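Local structure of putative poly(3-hydroxybutyrate) depolymerase LpqC (Bordetella parapertussis 12822, 3D0K) at residues M158-H163 with R202-M208; S100-A106 with G118-A122. The protein probably acts as a serine hydrolase of the alpha/beta-hydrolase fold that cleaves ester bonds in poly(3-hydroxybutyrate). All coordinates share one frame; numbering follows the deposited sequence.

Contact 1. Residues M158-H163 with R202-M208; sequences MSSQPH and RLLAYPM
M158, a selenomethionine, lays its terminal methyl over the face of the Y206 ring. CE sits 3.3 Å from the ring centroid of Y206, only 10° off the normal, which makes a CH-pi contact. SE lies farther back along nearly the same normal, so the pair is a Met-aromatic contact made through the methyl. The M158 chain is bent at both chi2 and chi3 (-78°), and these bends turn CE toward the ring. The opposite face of Y206 carries CD of its neighbour P207.

The same methyl also lies against one face of the H163 imidazole, near its rim. Y206 turns an edge toward a face of H163 in an offset edge-to-face pair, with planes at 73°. CE therefore touches both rings. H163 is fixed by its two nitrogens. NE2 donates to M158 O at 2.7 Å, almost straight, in the imidazole plane and on a carbonyl lone pair. ND1 is 2.8 Å from a water oxygen, and that water donates to R202 O. R202 O also lies at the ring edge, 3.3 Å from H163 CE1. Nearer the backbone, L203 CD1 packs 3.9 Å from M158 CB, and L203 CD2 meets S159 OG at 3.6 Å. S159 OG bonds back to H155 O in its own helix, while Y206 OH bonds to F166 O.

The contact joins the C-terminal ends of helices 149-160 and 197-205 against strand 168-172, where V169 touches M158, Y206 and M208. No direct hydrogen bond crosses between the segments. Cohesion thus rests on apolar and aromatic packing plus one water bridge. The bond to M158 O implies that NE2 carries a proton and fixes the ring's rotation.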
HETATM    1  N   MSE A 158       1.305   5.124  -5.724  1.00 19.10           N
HETATM    2  CA  MSE A 158       0.375   5.529  -6.792  1.00 20.21           C
HETATM    3  C   MSE A 158       0.683   6.900  -7.374  1.00 19.35           C
HETATM    4  O   MSE A 158       0.407   7.123  -8.557  1.00 21.55           O
HETATM    5  CB  MSE A 158      -1.094   5.400  -6.353  1.00 18.22           C
HETATM    6  CG  MSE A 158      -1.468   3.890  -6.054  1.00 21.78           C
HETATM    7 SE   MSE A 158      -1.095   2.656  -7.519  0.75 30.16          SE
HETATM    8  CE  MSE A 158      -2.707   3.205  -8.507  1.00 25.39           C
ATOM      9  N   SER A 159       1.247   7.808  -6.569  1.00 18.67           N
ATOM     10  CA  SER A 159       1.626   9.128  -7.042  1.00 19.66           C
ATOM     11  C   SER A 159       2.880   9.155  -7.910  1.00 20.93           C
ATOM     12  O   SER A 159       3.163  10.156  -8.559  1.00 21.64           O
ATOM     13  CB  SER A 159       1.912  10.032  -5.837  1.00 20.19           C
ATOM     14  OG  SER A 159       0.801  10.048  -4.968  1.00 19.29           O
ATOM     15  N   SER A 160       3.678   8.105  -7.836  1.00 19.75           N
ATOM     16  CA  SER A 160       5.044   8.139  -8.391  1.00 20.57           C
ATOM     17  C   SER A 160       5.379   7.006  -9.348  1.00 20.28           C
ATOM     18  O   SER A 160       6.355   7.120 -10.083  1.00 20.39           O
ATOM     19  CB  SER A 160       6.091   8.184  -7.277  1.00 20.08           C
ATOM     20  OG  SER A 160       6.075   6.949  -6.560  1.00 19.65           O
ATOM     21  N   GLN A 161       4.555   5.949  -9.391  1.00 20.07           N
ATOM     22  CA  GLN A 161       4.893   4.709 -10.144  1.00 20.21           C
ATOM     23  C   GLN A 161       3.879   4.373 -11.239  1.00 20.55           C
ATOM     24  O   GLN A 161       2.710   4.769 -11.135  1.00 21.29           O
ATOM     25  CB  GLN A 161       5.014   3.493  -9.181  1.00 18.42           C
ATOM     26  CG  GLN A 161       5.948   3.744  -7.954  1.00 19.81           C
ATOM     27  CD  GLN A 161       7.395   3.979  -8.399  1.00 20.69           C
ATOM     28  OE1 GLN A 161       7.896   3.258  -9.291  1.00 16.57           O
ATOM     29  NE2 GLN A 161       8.053   5.014  -7.835  1.00 17.80           N
ATOM     30  N   PRO A 162       4.314   3.669 -12.308  1.00 20.78           N
ATOM     31  CA  PRO A 162       3.318   3.196 -13.289  1.00 21.45           C
ATOM     32  C   PRO A 162       2.181   2.351 -12.645  1.00 21.50           C
ATOM     33  O   PRO A 162       2.427   1.559 -11.710  1.00 21.36           O
ATOM     34  CB  PRO A 162       4.150   2.353 -14.278  1.00 21.50           C
ATOM     35  CG  PRO A 162       5.576   2.918 -14.173  1.00 23.49           C
ATOM     36  CD  PRO A 162       5.705   3.303 -12.682  1.00 21.69           C
ATOM     37  N   HIS A 163       0.962   2.495 -13.161  1.00 21.28           N
ATOM     38  CA  HIS A 163      -0.186   1.791 -12.575  1.00 21.29           C
ATOM     39  C   HIS A 163      -0.501   0.446 -13.208  1.00 21.85           C
ATOM     40  O   HIS A 163      -1.313  -0.317 -12.657  1.00 21.11           O
ATOM     41  CB  HIS A 163      -1.434   2.655 -12.600  1.00 21.42           C
ATOM     42  CG  HIS A 163      -1.313   3.889 -11.772  1.00 21.33           C
ATOM     43  ND1 HIS A 163      -2.094   4.997 -11.999  1.00 24.18           N
ATOM     44  CD2 HIS A 163      -0.424   4.239 -10.795  1.00 21.08           C
ATOM     45  CE1 HIS A 163      -1.750   5.957 -11.153  1.00 24.16           C
ATOM     46  NE2 HIS A 163      -0.743   5.528 -10.406  1.00 19.39           N
ATOM     47  N   ARG A 202      -2.593  10.718 -13.897  1.00 18.73           N
ATOM     48  CA  ARG A 202      -2.785   9.270 -13.755  1.00 18.45           C
ATOM     49  C   ARG A 202      -3.225   8.899 -12.335  1.00 18.27           C
ATOM     50  O   ARG A 202      -4.129   8.025 -12.150  1.00 18.58           O
ATOM     51  CB  ARG A 202      -1.497   8.523 -14.057  1.00 19.03           C
ATOM     52  CG  ARG A 202      -1.040   8.618 -15.502  1.00 21.89           C
ATOM     53  CD  ARG A 202       0.371   8.078 -15.465  1.00 32.63           C
ATOM     54  NE  ARG A 202       1.304   8.624 -16.450  1.00 42.55           N
ATOM     55  CZ  ARG A 202       1.157   8.506 -17.765  1.00 45.92           C
ATOM     56  NH1 ARG A 202       0.083   7.894 -18.274  1.00 47.42           N
ATOM     57  NH2 ARG A 202       2.070   9.038 -18.575  1.00 48.83           N
ATOM     58  N   LEU A 203      -2.614   9.563 -11.350  1.00 18.70           N
ATOM     59  CA  LEU A 203      -3.039   9.378  -9.926  1.00 18.15           C
ATOM     60  C   LEU A 203      -4.508   9.664  -9.734  1.00 18.96           C
ATOM     61  O   LEU A 203      -5.269   8.859  -9.125  1.00 19.32           O
ATOM     62  CB  LEU A 203      -2.191  10.263  -9.001  1.00 17.68           C
ATOM     63  CG  LEU A 203      -2.604  10.379  -7.533  1.00 19.38           C
ATOM     64  CD1 LEU A 203      -2.434   9.010  -6.837  1.00 21.00           C
ATOM     65  CD2 LEU A 203      -1.872  11.518  -6.844  1.00 18.52           C
ATOM     66  N   LEU A 204      -4.928  10.857 -10.171  1.00 18.66           N
ATOM     67  CA  LEU A 204      -6.313  11.271 -10.058  1.00 18.49           C
ATOM     68  C   LEU A 204      -7.326  10.369 -10.737  1.00 19.34           C
ATOM     69  O   LEU A 204      -8.410  10.200 -10.229  1.00 19.81           O
ATOM     70  CB  LEU A 204      -6.488  12.734 -10.524  1.00 17.92           C
ATOM     71  CG  LEU A 204      -5.784  13.808  -9.670  1.00 16.26           C
ATOM     72  CD1 LEU A 204      -5.814  15.169 -10.367  1.00 18.54           C
ATOM     73  CD2 LEU A 204      -6.417  13.912  -8.241  1.00 17.92           C
ATOM     74  N   ALA A 205      -6.959   9.770 -11.872  1.00 17.48           N
ATOM     75  CA  ALA A 205      -7.876   8.954 -12.660  1.00 18.00           C
ATOM     76  C   ALA A 205      -8.105   7.588 -12.031  1.00 17.72           C
ATOM     77  O   ALA A 205      -9.163   6.951 -12.242  1.00 17.82           O
ATOM     78  CB  ALA A 205      -7.328   8.784 -14.084  1.00 17.24           C
ATOM     79  N   TYR A 206      -7.094   7.111 -11.293  1.00 17.38           N
ATOM     80  CA  TYR A 206      -7.083   5.723 -10.853  1.00 17.77           C
ATOM     81  C   TYR A 206      -8.214   5.501  -9.842  1.00 18.27           C
ATOM     82  O   TYR A 206      -8.442   6.353  -8.977  1.00 17.53           O
ATOM     83  CB  TYR A 206      -5.715   5.337 -10.256  1.00 17.78           C
ATOM     84  CG  TYR A 206      -5.615   3.792 -10.119  1.00 19.78           C
ATOM     85  CD1 TYR A 206      -6.134   3.149  -9.006  1.00 18.79           C
ATOM     86  CD2 TYR A 206      -5.051   2.999 -11.144  1.00 18.59           C
ATOM     87  CE1 TYR A 206      -6.099   1.779  -8.881  1.00 19.85           C
ATOM     88  CE2 TYR A 206      -4.999   1.601 -11.024  1.00 20.77           C
ATOM     89  CZ  TYR A 206      -5.526   1.003  -9.870  1.00 20.89           C
ATOM     90  OH  TYR A 206      -5.470  -0.375  -9.723  1.00 20.96           O
ATOM     91  N   PRO A 207      -8.930   4.368  -9.936  1.00 18.57           N
ATOM     92  CA  PRO A 207     -10.005   4.118  -8.938  1.00 19.40           C
ATOM     93  C   PRO A 207      -9.512   3.651  -7.547  1.00 19.99           C
ATOM     94  O   PRO A 207      -9.948   2.603  -7.037  1.00 21.44           O
ATOM     95  CB  PRO A 207     -10.862   3.051  -9.625  1.00 18.89           C
ATOM     96  CG  PRO A 207      -9.812   2.205 -10.369  1.00 20.33           C
ATOM     97  CD  PRO A 207      -8.860   3.297 -10.958  1.00 18.39           C
HETATM   98  N   MSE A 208      -8.628   4.420  -6.937  1.00 19.52           N
HETATM   99  CA  MSE A 208      -8.064   4.057  -5.663  1.00 20.81           C
HETATM  100  C   MSE A 208      -9.146   4.184  -4.606  1.00 20.05           C
HETATM  101  O   MSE A 208      -9.870   5.147  -4.658  1.00 21.77           O
HETATM  102  CB  MSE A 208      -6.929   5.068  -5.312  1.00 18.41           C
HETATM  103  CG  MSE A 208      -6.305   4.708  -3.979  1.00 23.68           C
HETATM  104 SE   MSE A 208      -4.612   5.750  -3.787  0.75 27.13          SE
HETATM  105  CE  MSE A 208      -4.012   5.260  -5.549  1.00 32.75           C
TER
HETATM  106  O   HOH W   1      -4.278   5.746 -13.563  1.00 32.32           O

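Contact 2. Residues S100-A106 with G118-A122; sequences SYNNGRA and GWTYA
The W119 indole has A106 CB over one face, 3.7 Å from the centroid of its six-membered ring and 14° off the normal. Y121 CD2 lies at the indole edge. The Y121 phenol has G104 CA over one face, 3.8 Å from the ring centroid, and N102 O at its edge. The A106 and G104 contacts are both CH-pi.

Y121 OH donates to N102 O at 2.6 Å, with the donor tilted 27° from the carbonyl plane. T120 N donates to G104 O at 2.9 Å. T120 OG1 donates to S100 O at 2.7 Å; chi1 of -43° sets OG1 beside its own backbone N, facing the 100-106 loop. Water 2 accepts from R105 NH2 and donates to G118 O.

G104 closes a type I turn from Y101. With its positive phi, it lays its CA on the Y121 ring face. Beyond the segments, R114 binds both R105 O and G118 O, and its own carbonyl accepts from W119 NE1.

Three buried backbone carbonyls of the 100-106 loop are thus satisfied by T120 and Y121. Hydrogen bonding and ring packing together hold this loop, which has no regular helix or strand, in shape.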
ATOM      1  N   SER A 100      12.654   6.132   4.856  1.00 18.70           N
ATOM      2  CA  SER A 100      13.000   4.988   4.019  1.00 18.44           C
ATOM      3  C   SER A 100      11.787   4.189   3.618  1.00 18.00           C
ATOM      4  O   SER A 100      11.813   3.501   2.580  1.00 19.16           O
ATOM      5  CB  SER A 100      13.958   4.021   4.750  1.00 18.78           C
ATOM      6  OG  SER A 100      15.095   4.709   5.273  1.00 20.33           O
ATOM      7  N   TYR A 101      10.772   4.178   4.473  1.00 16.04           N
ATOM      8  CA  TYR A 101       9.620   3.349   4.198  1.00 16.72           C
ATOM      9  C   TYR A 101       8.432   4.215   3.708  1.00 17.15           C
ATOM     10  O   TYR A 101       8.181   4.265   2.514  1.00 17.87           O
ATOM     11  CB  TYR A 101       9.226   2.489   5.433  1.00 16.68           C
ATOM     12  CG  TYR A 101       7.964   1.646   5.175  1.00 17.72           C
ATOM     13  CD1 TYR A 101       7.906   0.779   4.075  1.00 17.23           C
ATOM     14  CD2 TYR A 101       6.867   1.686   6.061  1.00 15.74           C
ATOM     15  CE1 TYR A 101       6.782  -0.013   3.851  1.00 18.53           C
ATOM     16  CE2 TYR A 101       5.693   0.887   5.830  1.00 18.01           C
ATOM     17  CZ  TYR A 101       5.687   0.042   4.709  1.00 16.89           C
ATOM     18  OH  TYR A 101       4.556  -0.729   4.473  1.00 20.12           O
ATOM     19  N   ASN A 102       7.709   4.854   4.643  1.00 17.10           N
ATOM     20  CA  ASN A 102       6.624   5.790   4.295  1.00 17.18           C
ATOM     21  C   ASN A 102       6.917   6.702   3.072  1.00 16.48           C
ATOM     22  O   ASN A 102       6.035   6.905   2.220  1.00 17.00           O
ATOM     23  CB  ASN A 102       6.260   6.754   5.443  1.00 14.92           C
ATOM     24  CG  ASN A 102       6.043   6.111   6.788  1.00 18.26           C
ATOM     25  OD1 ASN A 102       5.175   6.604   7.578  1.00 22.05           O
ATOM     26  ND2 ASN A 102       6.841   5.102   7.126  1.00 13.10           N
ATOM     27  N   ASN A 103       8.092   7.346   3.066  1.00 16.17           N
ATOM     28  CA  ASN A 103       8.472   8.362   2.075  1.00 16.64           C
ATOM     29  C   ASN A 103       9.299   7.808   0.898  1.00 17.08           C
ATOM     30  O   ASN A 103       9.751   8.580   0.013  1.00 18.08           O
ATOM     31  CB  ASN A 103       9.272   9.533   2.710  1.00 17.17           C
ATOM     32  CG  ASN A 103       8.548  10.217   3.894  1.00 19.25           C
ATOM     33  OD1 ASN A 103       9.134  11.099   4.575  1.00 20.93           O
ATOM     34  ND2 ASN A 103       7.318   9.816   4.164  1.00 16.73           N
ATOM     35  N   GLY A 104       9.502   6.491   0.879  1.00 15.37           N
ATOM     36  CA  GLY A 104      10.031   5.843  -0.350  1.00 16.13           C
ATOM     37  C   GLY A 104      11.525   6.097  -0.661  1.00 17.18           C
ATOM     38  O   GLY A 104      11.970   5.845  -1.781  1.00 17.35           O
ATOM     39  N   ARG A 105      12.291   6.579   0.307  1.00 18.40           N
ATOM     40  CA  ARG A 105      13.709   6.974   0.045  1.00 21.66           C
ATOM     41  C   ARG A 105      13.802   7.901  -1.205  1.00 21.47           C
ATOM     42  O   ARG A 105      14.618   7.657  -2.109  1.00 22.98           O
ATOM     43  CB  ARG A 105      14.599   5.718  -0.175  1.00 21.58           C
ATOM     44  CG  ARG A 105      15.259   5.188   1.041  1.00 25.69           C
ATOM     45  CD  ARG A 105      16.305   4.093   0.787  1.00 26.37           C
ATOM     46  NE  ARG A 105      17.569   4.677   0.438  1.00 33.44           N
ATOM     47  CZ  ARG A 105      18.194   4.521  -0.726  1.00 36.52           C
ATOM     48  NH1 ARG A 105      19.339   5.152  -0.938  1.00 37.68           N
ATOM     49  NH2 ARG A 105      17.690   3.744  -1.669  1.00 38.10           N
ATOM     50  N   ALA A 106      12.911   8.896  -1.277  1.00 20.33           N
ATOM     51  CA  ALA A 106      12.773   9.751  -2.458  1.00 20.27           C
ATOM     52  C   ALA A 106      13.999  10.669  -2.643  1.00 21.62           C
ATOM     53  O   ALA A 106      14.249  11.176  -3.745  1.00 21.76           O
ATOM     54  CB  ALA A 106      11.543  10.576  -2.372  1.00 19.57           C
ATOM     55  N   GLY A 118      14.133   4.139  -8.411  1.00 23.43           N
ATOM     56  CA  GLY A 118      14.969   3.782  -7.274  1.00 21.77           C
ATOM     57  C   GLY A 118      14.243   3.897  -5.940  1.00 21.44           C
ATOM     58  O   GLY A 118      14.809   3.553  -4.885  1.00 20.80           O
ATOM     59  N   TRP A 119      13.023   4.421  -5.963  1.00 19.49           N
ATOM     60  CA  TRP A 119      12.287   4.616  -4.703  1.00 18.80           C
ATOM     61  C   TRP A 119      11.836   3.267  -4.162  1.00 18.71           C
ATOM     62  O   TRP A 119      11.695   2.293  -4.917  1.00 17.22           O
ATOM     63  CB  TRP A 119      11.079   5.570  -4.863  1.00 18.65           C
ATOM     64  CG  TRP A 119      11.415   6.990  -5.295  1.00 20.47           C
ATOM     65  CD1 TRP A 119      12.636   7.475  -5.726  1.00 21.02           C
ATOM     66  CD2 TRP A 119      10.511   8.082  -5.348  1.00 18.84           C
ATOM     67  NE1 TRP A 119      12.520   8.811  -6.042  1.00 21.15           N
ATOM     68  CE2 TRP A 119      11.234   9.210  -5.805  1.00 18.56           C
ATOM     69  CE3 TRP A 119       9.150   8.229  -5.024  1.00 20.31           C
ATOM     70  CZ2 TRP A 119      10.638  10.459  -5.962  1.00 22.02           C
ATOM     71  CZ3 TRP A 119       8.548   9.489  -5.193  1.00 20.87           C
ATOM     72  CH2 TRP A 119       9.293  10.575  -5.661  1.00 19.79           C
ATOM     73  N   THR A 120      11.641   3.202  -2.841  1.00 17.43           N
ATOM     74  CA  THR A 120      11.214   1.957  -2.168  1.00 18.64           C
ATOM     75  C   THR A 120       9.924   1.435  -2.852  1.00 19.08           C
ATOM     76  O   THR A 120       9.744   0.218  -3.019  1.00 19.15           O
ATOM     77  CB  THR A 120      10.937   2.202  -0.671  1.00 18.33           C
ATOM     78  OG1 THR A 120      11.955   3.041  -0.121  1.00 19.26           O
ATOM     79  CG2 THR A 120      10.876   0.823   0.135  1.00 17.41           C
ATOM     80  N   TYR A 121       9.048   2.356  -3.280  1.00 18.06           N
ATOM     81  CA  TYR A 121       7.751   1.977  -3.890  1.00 17.74           C
ATOM     82  C   TYR A 121       7.922   1.096  -5.123  1.00 19.36           C
ATOM     83  O   TYR A 121       7.052   0.256  -5.404  1.00 20.45           O
ATOM     84  CB  TYR A 121       6.975   3.206  -4.329  1.00 16.28           C
ATOM     85  CG  TYR A 121       6.854   4.283  -3.236  1.00 16.17           C
ATOM     86  CD1 TYR A 121       6.640   3.918  -1.905  1.00 17.58           C
ATOM     87  CD2 TYR A 121       6.966   5.645  -3.559  1.00 15.26           C
ATOM     88  CE1 TYR A 121       6.569   4.907  -0.894  1.00 15.63           C
ATOM     89  CE2 TYR A 121       6.871   6.642  -2.580  1.00 14.46           C
ATOM     90  CZ  TYR A 121       6.682   6.249  -1.252  1.00 16.66           C
ATOM     91  OH  TYR A 121       6.548   7.267  -0.291  1.00 14.83           O
ATOM     92  N   ALA A 122       8.979   1.364  -5.893  1.00 19.37           N
ATOM     93  CA  ALA A 122       9.225   0.700  -7.197  1.00 19.84           C
ATOM     94  C   ALA A 122       9.555  -0.797  -7.063  1.00 20.35           C
ATOM     95  O   ALA A 122       9.489  -1.567  -8.052  1.00 22.33           O
ATOM     96  CB  ALA A 122      10.377   1.418  -7.948  1.00 19.73           C
TER
HETATM   97  O   HOH W   2      14.701   2.750  -2.060  1.00 31.45           O

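Contact 2 is buried, while contact 1 is only partly so and reaches solvent at R202. Contact 1 joins the ends of two helices, 149-160 and 197-205. Contact 2 ties together two parts of the loop between helices 97-100 and 122-133. Both use ring packing, but contact 2 adds direct hydrogen bonds across it, while contact 1 has only a water bridge between its segments. The end of helix 149-160 and the loop after it are common ground, since S160 and Q161 pack on W119, Y121 and A122. This helix follows the probable nucleophile elbow around S148. In contact 2, Y101 touches the residues of that elbow. The two centres are about 16 Å apart.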